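Local coordinates for protein Exo-beta-1,4-mannosidase (Rhizomucor miehei, PDB 4LYP) that probably removes beta-linked mannose residues from the non-reducing ends of its substrates, as a glycoside hydrolase family 5 exo-beta-mannosidase with a TIM-barrel fold, at residues Q64-G69 and Y110-S115; V127-D132 and R216-G221. All coordinates share one frame; numbering follows the deposited sequence.

Contact 1 of 2, residues Q64-G69 and Y110-S115; sequences QGMNLG and YRMRPS
The flat carboxamide of Asn67 meets the 110-115 loop at both of its terminal atoms, one facing a methionine methyl group and the other a backbone carbonyl. The atom modelled as ND2 lies 3.4 Å from CE of Met112, while the one modelled as OD1 lies 3.2 Å from the backbone O of Pro114 and 4.0 Å from Pro114 CD. The amide is probably turned over in the model, so the approach to Pro114 O may be a hydrogen bond from its amino group. The Pro114 ring follows a cis peptide bond, and it passes Asn67 with the two side chains running in opposite directions.

Met112 reaches the helix because its CG stands beside the backbone N (chi1 -66°) and the chain then bends at chi3 (68°), which leaves CE beside the Asn67 amide. Met66 offers its own methyl from the other segment, CE to CE 4.3 Å, an apolar touch close to that amide. The short helix 65-69 that presents Met66 and Asn67 is held by the backbone bonds from Leu68 N to Gln64 O and from Gly69 N to Gly65 O. On the loop, Arg113 turns away from the helix and its guanidinium bonds to the backbone O of Tyr405 and of Asp106. Trp409, from another loop, also touches the Asn67 side chain.

Helix 65-69 follows strand 53-61 and the loop follows the neighbouring parallel strand 95-99. The contact thus packs two successive beta-alpha connections of a TIM barrel together, with the Met112 side chain about 13 Å from a bound guanidine. In this family such connections build the active-site end of the barrel.

Contact 2 of 2, residues V127-D132 and R216-G221; sequences VFVGLD and RNTVNG
Asp132 receives the 216-221 loop through both its carboxylate and its main chain. Its OD2 accepts two bonds from Thr218. The hydroxyl OG1 donates at 2.7 Å, on the anti side and only 20° out of the carboxylate plane, whereas the backbone N, 2.9 Å from the same OD2, comes from well above that plane. Thr218 can offer both because OG1 stands between its backbone N and carbonyl carbon (chi1 59°), so that hydroxyl and amide converge on one oxygen. Arg215 NH2 adds a salt bridge to OD2, and OD1 takes the hydroxyl of Tyr224.

The backbone O of Asp132 is met by the amide of Asn217, whose ND2 donates at 3.1 Å with an N-H...O angle of 150°. The other end of that amide is used within the loop. Asn217 OD1 accepts from Val219 N at 2.8 Å, in the carbonyl plane, and from Asn220 N at 3.1 Å, from above it, which makes an Asx turn and an Asx motif. Apolar contact is modest: Val219 CG2 rests 4.1 Å from Asp132 CB, and Val129 lies across the Thr218 hydroxyl at about a right angle. Asn220 reaches further along the same helix, where ND2 bonds to Asp136 OD1.

One side chain, Asn217, therefore both shapes the turn and ties it to helix 125-140. With three donors gathered on OD2, including an arginine, the buried Asp132 carboxylate is probably ionised, a state these donors would favour.

How the contacts relate
From the N terminus, contact 1 comes first, closing a loop of 40 residues that carries helix 78-90 and strand 95-99. The chain then enters helix 125-140, where contact 2 opens; the second closure spans 83 residues, including strand 144-148 and helices 158-167, 181-193 and 197-213, and ends in the loop that leads to strand 230-234. The two loops follow in series and neither encloses the other. They nevertheless meet in space: Met66 CG packs 3.4 Å from Val127 O, and Val127 CG2 sits 3.7 Å from Pro114 O. Helix 125-140 thus joins the connections after strands 53-61 and 95-99 to the segment leading into strand 230-234.

Contact 1 of 2, residues Q64-G69 and Y110-S115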
ATOM      1  N   GLN A  64      -6.223   3.970   4.702  1.00  6.50           N
ATOM      2  CA  GLN A  64      -7.417   4.337   5.453  1.00  6.07           C
ATOM      3  C   GLN A  64      -8.202   5.421   4.804  1.00  6.17           C
ATOM      4  O   GLN A  64      -9.231   5.848   5.308  1.00  7.12           O
ATOM      5  CB  GLN A  64      -7.025   4.723   6.906  1.00  6.84           C
ATOM      6  CG  GLN A  64      -6.283   6.069   7.061  1.00  8.24           C
ATOM      7  CD  GLN A  64      -4.792   6.051   6.853  1.00  6.35           C
ATOM      8  OE1 GLN A  64      -4.235   5.278   6.030  1.00  7.66           O
ATOM      9  NE2 GLN A  64      -4.094   6.903   7.584  1.00  7.19           N
ATOM     10  N   GLY A  65      -7.757   5.888   3.593  1.00  7.39           N
ATOM     11  CA  GLY A  65      -8.392   7.047   2.963  1.00  7.18           C
ATOM     12  C   GLY A  65      -9.852   6.802   2.665  1.00  6.73           C
ATOM     13  O   GLY A  65     -10.705   7.689   2.850  1.00  7.05           O
ATOM     14  N   MET A  66     -10.218   5.626   2.076  1.00  6.70           N
ATOM     15  CA  MET A  66     -11.603   5.377   1.712  1.00  6.56           C
ATOM     16  C   MET A  66     -12.493   5.478   2.943  1.00  6.72           C
ATOM     17  O   MET A  66     -13.559   6.121   2.931  1.00  7.32           O
ATOM     18  CB  MET A  66     -11.685   4.019   1.043  1.00  6.60           C
ATOM     19  CG  MET A  66     -13.114   3.437   0.978  1.00  7.39           C
ATOM     20  SD  MET A  66     -13.215   1.903   0.019  1.00  7.97           S
ATOM     21  CE  MET A  66     -12.278   0.811   1.083  1.00  9.13           C
ATOM     22  N   ASN A  67     -12.085   4.856   4.071  1.00  6.63           N
ATOM     23  CA  ASN A  67     -12.904   4.894   5.273  1.00  6.73           C
ATOM     24  C   ASN A  67     -12.982   6.258   5.907  1.00  7.39           C
ATOM     25  O   ASN A  67     -14.032   6.640   6.429  1.00  8.14           O
ATOM     26  CB  ASN A  67     -12.437   3.887   6.308  1.00  7.58           C
ATOM     27  CG  ASN A  67     -12.988   2.491   6.044  1.00  7.02           C
ATOM     28  OD1 ASN A  67     -14.159   2.218   6.481  1.00  9.75           O
ATOM     29  ND2 ASN A  67     -12.288   1.687   5.373  1.00  6.27           N
ATOM     30  N   LEU A  68     -11.922   7.060   5.836  1.00  7.06           N
ATOM     31  CA  LEU A  68     -11.990   8.439   6.358  1.00  7.75           C
ATOM     32  C   LEU A  68     -12.804   9.354   5.432  1.00  7.18           C
ATOM     33  O   LEU A  68     -13.442  10.308   5.922  1.00  8.81           O
ATOM     34  CB  LEU A  68     -10.594   9.029   6.576  1.00  8.82           C
ATOM     35  CG  LEU A  68      -9.854   8.492   7.795  1.00  8.97           C
ATOM     36  CD1 LEU A  68      -8.487   9.092   7.823  1.00  9.82           C
ATOM     37  CD2 LEU A  68     -10.589   8.759   9.083  1.00 11.83           C
ATOM     38  N   GLY A  69     -12.847   9.085   4.116  1.00  7.79           N
ATOM     39  CA  GLY A  69     -13.640   9.890   3.209  1.00  8.39           C
ATOM     40  C   GLY A  69     -15.128   9.599   3.284  1.00  7.93           C
ATOM     41  O   GLY A  69     -15.915  10.371   2.741  1.00  9.84           O
ATOM     42  N   TYR A 110      -9.908  -7.618  13.825  1.00  8.03           N
ATOM     43  CA  TYR A 110      -8.654  -7.394  13.108  1.00  7.34           C
ATOM     44  C   TYR A 110      -8.846  -6.765  11.736  1.00  7.38           C
ATOM     45  O   TYR A 110      -7.889  -6.803  10.926  1.00  8.95           O
ATOM     46  CB  TYR A 110      -7.784  -8.667  12.991  1.00  8.46           C
ATOM     47  CG  TYR A 110      -7.684  -9.450  14.279  1.00  8.78           C
ATOM     48  CD1 TYR A 110      -7.252  -8.861  15.468  1.00  9.77           C
ATOM     49  CD2 TYR A 110      -8.144 -10.751  14.304  1.00 10.30           C
ATOM     50  CE1 TYR A 110      -7.250  -9.583  16.674  1.00 12.08           C
ATOM     51  CE2 TYR A 110      -8.135 -11.523  15.481  1.00 12.73           C
ATOM     52  CZ  TYR A 110      -7.732 -10.934  16.636  1.00 13.68           C
ATOM     53  OH  TYR A 110      -7.748 -11.632  17.823  1.00 18.52           O
ATOM     54  N   ARG A 111      -9.993  -6.153  11.410  1.00  6.70           N
ATOM     55  CA  ARG A 111     -10.188  -5.644  10.072  1.00  7.04           C
ATOM     56  C   ARG A 111     -10.940  -4.321  10.054  1.00  6.80           C
ATOM     57  O   ARG A 111     -11.693  -3.917  10.972  1.00  7.34           O
ATOM     58  CB  ARG A 111     -10.902  -6.626   9.111  1.00  6.99           C
ATOM     59  CG  ARG A 111     -12.363  -6.976   9.525  1.00  7.31           C
ATOM     60  CD  ARG A 111     -13.045  -7.850   8.506  1.00  7.60           C
ATOM     61  NE  ARG A 111     -12.468  -9.169   8.486  1.00  7.38           N
ATOM     62  CZ  ARG A 111     -12.993 -10.204   7.787  1.00  7.06           C
ATOM     63  NH1 ARG A 111     -12.494 -11.401   7.941  1.00  7.67           N
ATOM     64  NH2 ARG A 111     -13.971  -9.940   6.922  1.00  7.48           N
ATOM     65  N   MET A 112     -10.810  -3.617   8.930  1.00  7.01           N
ATOM     66  CA  MET A 112     -11.489  -2.364   8.687  1.00  6.97           C
ATOM     67  C   MET A 112     -12.977  -2.529   8.800  1.00  6.69           C
ATOM     68  O   MET A 112     -13.564  -3.461   8.242  1.00  7.42           O
ATOM     69  CB  MET A 112     -11.182  -1.952   7.251  1.00  8.13           C
ATOM     70  CG  MET A 112      -9.671  -1.619   7.041  1.00  8.41           C
ATOM     71  SD  MET A 112      -9.058  -1.855   5.329  1.00  9.59           S
ATOM     72  CE  MET A 112      -9.889  -0.565   4.404  1.00 12.85           C
ATOM     73  N   ARG A 113     -13.620  -1.600   9.489  1.00  6.69           N
ATOM     74  CA  ARG A 113     -15.056  -1.630   9.687  1.00  6.93           C
ATOM     75  C   ARG A 113     -15.587  -0.189   9.574  1.00  7.03           C
ATOM     76  O   ARG A 113     -14.985   0.728  10.146  1.00  7.46           O
ATOM     77  CB  ARG A 113     -15.413  -2.193  11.099  1.00  7.14           C
ATOM     78  CG  ARG A 113     -16.901  -2.483  11.276  1.00  7.95           C
ATOM     79  CD  ARG A 113     -17.268  -2.876  12.684  1.00  8.54           C
ATOM     80  NE  ARG A 113     -16.666  -4.128  13.088  1.00  8.19           N
ATOM     81  CZ  ARG A 113     -15.877  -4.415  14.117  1.00  8.11           C
ATOM     82  NH1 ARG A 113     -15.480  -3.446  14.918  1.00  8.26           N
ATOM     83  NH2 ARG A 113     -15.519  -5.707  14.359  1.00  9.60           N
ATOM     84  N   PRO A 114     -16.728   0.035   8.931  1.00  6.91           N
ATOM     85  CA  PRO A 114     -17.467  -0.974   8.170  1.00  7.58           C
ATOM     86  C   PRO A 114     -16.715  -1.324   6.852  1.00  7.68           C
ATOM     87  O   PRO A 114     -15.986  -0.462   6.295  1.00  8.03           O
ATOM     88  CB  PRO A 114     -18.831  -0.272   7.883  1.00  8.83           C
ATOM     89  CG  PRO A 114     -18.467   1.212   7.848  1.00  9.32           C
ATOM     90  CD  PRO A 114     -17.318   1.390   8.801  1.00  7.85           C
ATOM     91  N   SER A 115     -16.917  -2.546   6.388  1.00  8.13           N
ATOM     92  CA  SER A 115     -16.323  -3.006   5.157  1.00  7.04           C
ATOM     93  C   SER A 115     -16.996  -2.349   3.918  1.00  7.50           C
ATOM     94  O   SER A 115     -18.184  -1.995   3.924  1.00  7.79           O
ATOM     95  CB  SER A 115     -16.436  -4.513   5.062  1.00  7.63           C
ATOM     96  OG  SER A 115     -17.789  -4.977   5.098  1.00  8.34           O
TER

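Contact 2 of 2, residues V127-D132 and R216-G221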
ATOM      1  N   VAL A 127     -19.334   3.656   2.275  1.00  8.42           N
ATOM      2  CA  VAL A 127     -17.894   3.447   2.246  1.00  9.21           C
ATOM      3  C   VAL A 127     -17.384   3.663   0.777  1.00  8.01           C
ATOM      4  O   VAL A 127     -16.368   4.298   0.581  1.00  8.15           O
ATOM      5  CB  VAL A 127     -17.520   2.019   2.760  1.00  7.85           C
ATOM      6  CG1 VAL A 127     -16.030   1.755   2.593  1.00  8.96           C
ATOM      7  CG2 VAL A 127     -17.950   1.884   4.208  1.00  9.62           C
ATOM      8  N   PHE A 128     -18.106   3.191  -0.215  1.00  7.48           N
ATOM      9  CA  PHE A 128     -17.717   3.428  -1.585  1.00  7.91           C
ATOM     10  C   PHE A 128     -17.612   4.892  -1.915  1.00  8.34           C
ATOM     11  O   PHE A 128     -16.686   5.339  -2.607  1.00  8.70           O
ATOM     12  CB  PHE A 128     -18.677   2.672  -2.519  1.00  8.70           C
ATOM     13  CG  PHE A 128     -18.035   2.021  -3.725  1.00  7.87           C
ATOM     14  CD1 PHE A 128     -16.948   2.581  -4.423  1.00  8.59           C
ATOM     15  CD2 PHE A 128     -18.532   0.734  -4.140  1.00  9.99           C
ATOM     16  CE1 PHE A 128     -16.389   1.898  -5.513  1.00  9.04           C
ATOM     17  CE2 PHE A 128     -18.029   0.124  -5.288  1.00 10.15           C
ATOM     18  CZ  PHE A 128     -16.938   0.651  -5.940  1.00  9.14           C
ATOM     19  N   VAL A 129     -18.580   5.676  -1.415  1.00  8.26           N
ATOM     20  CA  VAL A 129     -18.513   7.129  -1.647  1.00  8.30           C
ATOM     21  C   VAL A 129     -17.245   7.707  -1.012  1.00  7.99           C
ATOM     22  O   VAL A 129     -16.706   8.700  -1.518  1.00  8.15           O
ATOM     23  CB  VAL A 129     -19.848   7.761  -1.158  1.00  8.78           C
ATOM     24  CG1 VAL A 129     -19.690   9.289  -1.012  1.00 13.72           C
ATOM     25  CG2 VAL A 129     -20.992   7.436  -2.073  1.00 11.53           C
ATOM     26  N   GLY A 130     -16.764   7.125   0.096  1.00  8.02           N
ATOM     27  CA  GLY A 130     -15.506   7.604   0.652  1.00  8.39           C
ATOM     28  C   GLY A 130     -14.365   7.470  -0.339  1.00  7.26           C
ATOM     29  O   GLY A 130     -13.472   8.313  -0.391  1.00  8.60           O
ATOM     30  N   LEU A 131     -14.345   6.359  -1.090  1.00  7.29           N
ATOM     31  CA  LEU A 131     -13.303   6.201  -2.126  1.00  7.68           C
ATOM     32  C   LEU A 131     -13.480   7.253  -3.235  1.00  6.75           C
ATOM     33  O   LEU A 131     -12.479   7.839  -3.721  1.00  8.21           O
ATOM     34  CB  LEU A 131     -13.367   4.752  -2.696  1.00  7.63           C
ATOM     35  CG  LEU A 131     -12.275   4.367  -3.706  1.00  7.59           C
ATOM     36  CD1 LEU A 131     -10.864   4.569  -3.161  1.00  9.46           C
ATOM     37  CD2 LEU A 131     -12.493   2.931  -4.080  1.00  8.33           C
ATOM     38  N   ASP A 132     -14.724   7.618  -3.603  1.00  7.56           N
ATOM     39  CA  ASP A 132     -14.931   8.668  -4.573  1.00  7.83           C
ATOM     40  C   ASP A 132     -14.348   9.980  -4.055  1.00  7.78           C
ATOM     41  O   ASP A 132     -13.694  10.698  -4.787  1.00  7.91           O
ATOM     42  CB  ASP A 132     -16.467   8.922  -4.778  1.00  8.47           C
ATOM     43  CG  ASP A 132     -17.204   7.809  -5.471  1.00  8.63           C
ATOM     44  OD1 ASP A 132     -16.602   6.901  -6.088  1.00  8.82           O
ATOM     45  OD2 ASP A 132     -18.460   7.862  -5.405  1.00  9.54           O
ATOM     46  N   ARG A 216     -18.644   4.871 -11.209  1.00  9.00           N
ATOM     47  CA  ARG A 216     -18.749   6.281 -11.507  1.00  9.90           C
ATOM     48  C   ARG A 216     -18.500   7.050 -10.242  1.00  9.94           C
ATOM     49  O   ARG A 216     -19.229   6.909  -9.221  1.00 10.55           O
ATOM     50  CB  ARG A 216     -20.149   6.588 -12.105  1.00 11.54           C
ATOM     51  CG  ARG A 216     -20.284   8.065 -12.447  1.00 15.98           C
ATOM     52  CD  ARG A 216     -21.678   8.284 -13.019  1.00 19.29           C
ATOM     53  NE  ARG A 216     -21.890   9.747 -13.146  1.00 27.65           N
ATOM     54  CZ  ARG A 216     -22.243  10.629 -12.168  1.00 23.26           C
ATOM     55  NH1 ARG A 216     -22.548  10.248 -10.898  1.00 25.80           N
ATOM     56  NH2 ARG A 216     -22.271  11.926 -12.492  1.00 33.64           N
ATOM     57  N   ASN A 217     -17.510   7.912 -10.258  1.00  9.09           N
ATOM     58  CA  ASN A 217     -17.215   8.771  -9.097  1.00  8.38           C
ATOM     59  C   ASN A 217     -18.401   9.670  -8.868  1.00  9.02           C
ATOM     60  O   ASN A 217     -18.732  10.499  -9.751  1.00 10.30           O
ATOM     61  CB  ASN A 217     -15.932   9.557  -9.400  1.00  8.78           C
ATOM     62  CG  ASN A 217     -15.426  10.290  -8.187  1.00  8.53           C
ATOM     63  OD1 ASN A 217     -16.188  11.070  -7.593  1.00  9.56           O
ATOM     64  ND2 ASN A 217     -14.174  10.047  -7.792  1.00  8.55           N
ATOM     65  N   THR A 218     -19.068   9.578  -7.723  1.00  8.74           N
ATOM     66  CA  THR A 218     -20.282  10.347  -7.509  1.00 10.02           C
ATOM     67  C   THR A 218     -19.997  11.841  -7.309  1.00 10.04           C
ATOM     68  O   THR A 218     -20.924  12.659  -7.375  1.00 11.93           O
ATOM     69  CB  THR A 218     -21.044   9.808  -6.263  1.00 10.85           C
ATOM     70  OG1 THR A 218     -20.204   9.900  -5.099  1.00 10.69           O
ATOM     71  CG2 THR A 218     -21.564   8.399  -6.462  1.00 11.69           C
ATOM     72  N   VAL A 219     -18.740  12.176  -6.994  1.00 10.37           N
ATOM     73  CA  VAL A 219     -18.371  13.536  -6.678  1.00 10.33           C
ATOM     74  C   VAL A 219     -18.022  14.309  -7.981  1.00  9.72           C
ATOM     75  O   VAL A 219     -18.458  15.413  -8.204  1.00 13.14           O
ATOM     76  CB  VAL A 219     -17.216  13.525  -5.677  1.00 10.43           C
ATOM     77  CG1 VAL A 219     -16.722  14.982  -5.397  1.00 12.90           C
ATOM     78  CG2 VAL A 219     -17.649  12.829  -4.385  1.00 12.17           C
ATOM     79  N   ASN A 220     -17.173  13.688  -8.840  1.00  9.98           N
ATOM     80  CA  ASN A 220     -16.688  14.354 -10.028  1.00 10.54           C
ATOM     81  C   ASN A 220     -17.126  13.744 -11.340  1.00 10.49           C
ATOM     82  O   ASN A 220     -16.800  14.282 -12.386  1.00 12.11           O
ATOM     83  CB  ASN A 220     -15.164  14.551  -9.964  1.00 10.52           C
ATOM     84  CG  ASN A 220     -14.394  13.249  -9.980  1.00 10.25           C
ATOM     85  OD1 ASN A 220     -14.747  12.282 -10.653  1.00 10.24           O
ATOM     86  ND2 ASN A 220     -13.309  13.254  -9.254  1.00 10.61           N
ATOM     87  N   GLY A 221     -17.886  12.638 -11.314  1.00  9.78           N
ATOM     88  CA  GLY A 221     -18.498  12.028 -12.492  1.00 11.30           C
ATOM     89  C   GLY A 221     -17.590  11.145 -13.298  1.00 10.37           C
ATOM     90  O   GLY A 221     -18.076  10.512 -14.239  1.00 12.87           O
TER